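Local structure of tumor necrosis factor-inducible protein TSG-6 (Homo sapiens, 2PF5) at residues A[47-50]-A[56-59]. The protein binds hyaluronan through its Link module and transfers heavy chains from inter-alpha-inhibitor onto it, organising the extracellular matrix during tissue remodeling. Residues are numbered along the deposited sequence; the frame is centred on the assembly and turned at random.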
loop_
_atom_site.group_PDB
_atom_site.type_symbol
_atom_site.label_atom_id
_atom_site.label_comp_id
_atom_site.label_asym_id
_atom_site.label_seq_id
_atom_site.Cartn_x
_atom_site.Cartn_y
_atom_site.Cartn_z
ATOM N N CYS A 47 -5.198 8.836 1.654
ATOM C CA CYS A 47 -5.560 9.131 0.266
ATOM C C CYS A 47 -4.305 9.099 -0.622
ATOM O O CYS A 47 -3.857 10.126 -1.114
ATOM C CB CYS A 47 -6.337 10.446 0.139
ATOM S SG CYS A 47 -7.155 10.576 -1.497
ATOM N N ALA A 48 -3.744 7.907 -0.789
ATOM C CA ALA A 48 -2.522 7.712 -1.578
ATOM C C ALA A 48 -2.429 6.273 -2.030
ATOM O O ALA A 48 -2.345 5.343 -1.204
ATOM C CB ALA A 48 -1.264 8.108 -0.759
ATOM N N ALA A 49 -2.432 6.073 -3.349
ATOM C CA ALA A 49 -2.367 4.735 -3.905
ATOM C C ALA A 49 -0.996 4.143 -3.558
ATOM O O ALA A 49 0.034 4.829 -3.682
ATOM C CB ALA A 49 -2.565 4.798 -5.436
ATOM N N GLY A 50 -0.984 2.883 -3.152
ATOM C CA GLY A 50 0.247 2.182 -2.855
ATOM C C GLY A 50 0.241 0.734 -3.289
ATOM O O GLY A 50 -0.801 0.093 -3.303
ATOM N N ARG A 56 -0.940 -5.734 -6.326
ATOM C CA ARG A 56 -2.083 -4.840 -6.308
ATOM C C ARG A 56 -1.708 -3.417 -5.903
ATOM O O ARG A 56 -0.786 -3.231 -5.145
ATOM C CB ARG A 56 -3.154 -5.377 -5.367
ATOM C CG ARG A 56 -4.528 -4.802 -5.604
ATOM C CD ARG A 56 -5.644 -5.509 -4.867
ATOM N NE ARG A 56 -5.800 -6.884 -5.288
ATOM C CZ ARG A 56 -6.349 -7.238 -6.424
ATOM N NH1 ARG A 56 -6.829 -6.320 -7.231
ATOM N NH2 ARG A 56 -6.442 -8.508 -6.742
ATOM N N VAL A 57 -2.444 -2.427 -6.394
ATOM C CA VAL A 57 -2.269 -1.064 -5.947
ATOM C C VAL A 57 -3.643 -0.602 -5.484
ATOM O O VAL A 57 -4.639 -0.891 -6.108
ATOM C CB VAL A 57 -1.730 -0.171 -7.067
ATOM C CG1 VAL A 57 -1.796 1.331 -6.677
ATOM C CG2 VAL A 57 -0.276 -0.560 -7.400
ATOM N N GLY A 58 -3.702 0.131 -4.383
ATOM C CA GLY A 58 -4.988 0.685 -3.991
ATOM C C GLY A 58 -4.795 1.581 -2.787
ATOM O O GLY A 58 -3.668 1.907 -2.412
ATOM N N TYR A 59 -5.903 1.998 -2.189
ATOM C CA TYR A 59 -5.775 2.839 -0.979
ATOM C C TYR A 59 -7.052 2.812 -0.172
ATOM O O TYR A 59 -8.127 2.697 -0.744
ATOM C CB TYR A 59 -5.396 4.287 -1.314
ATOM C CG TYR A 59 -6.339 5.050 -2.222
ATOM C CD1 TYR A 59 -7.320 5.899 -1.691
ATOM C CD2 TYR A 59 -6.202 4.995 -3.614
ATOM C CE1 TYR A 59 -8.170 6.645 -2.521
ATOM C CE2 TYR A 59 -7.061 5.746 -4.461
ATOM C CZ TYR A 59 -8.027 6.560 -3.903
ATOM O OH TYR A 59 -8.859 7.294 -4.714
#
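With chi1 at 59°, Tyr59 carries CG between its own backbone N and carbonyl carbon, which lays the ring along the backbone of Cys47, Ala48 and Ala49. Cys47 extends its sulfur anti to the backbone N (chi1 -165°), and SG comes within 4.2 Å of Tyr59 CE1, an oblique sulfur-aromatic contact. Diagonally across the ring, Tyr59 CD2 lies 4.1 Å from Ala49 CB; a methyl is small enough to fit here while still reaching Val57, whose CG1 is 3.8 Å from the same Ala49 CB. The branched valine also packs against Trp88 and Tyr78, as suits a buried strand position. The loop 47-49 leads into the short strand 50-51, which runs antiparallel to strand 56-61 in the sheet of the Link module, the hyaluronan-binding domain. Gly50 and Gly58 form a hydrogen-bonded pair: Gly50 N donates to Gly58 O at 3.0 Å, and Gly58 N returns a bond of 3.1 Å to Gly50 O. Neither has a side chain, and the two meet through backbone alone. Weaker CA-H...O contacts flank the pair, with Val57 CA 3.2 Å from Gly50 O and Ala49 CA 3.5 Å from Gly58 O. Two backbone atoms of the loop pair with tyrosine hydroxyls, Ala48 O with Tyr91 OH and Ala49 N with Tyr12 OH, while Arg56 turns away to a salt bridge with Asp77.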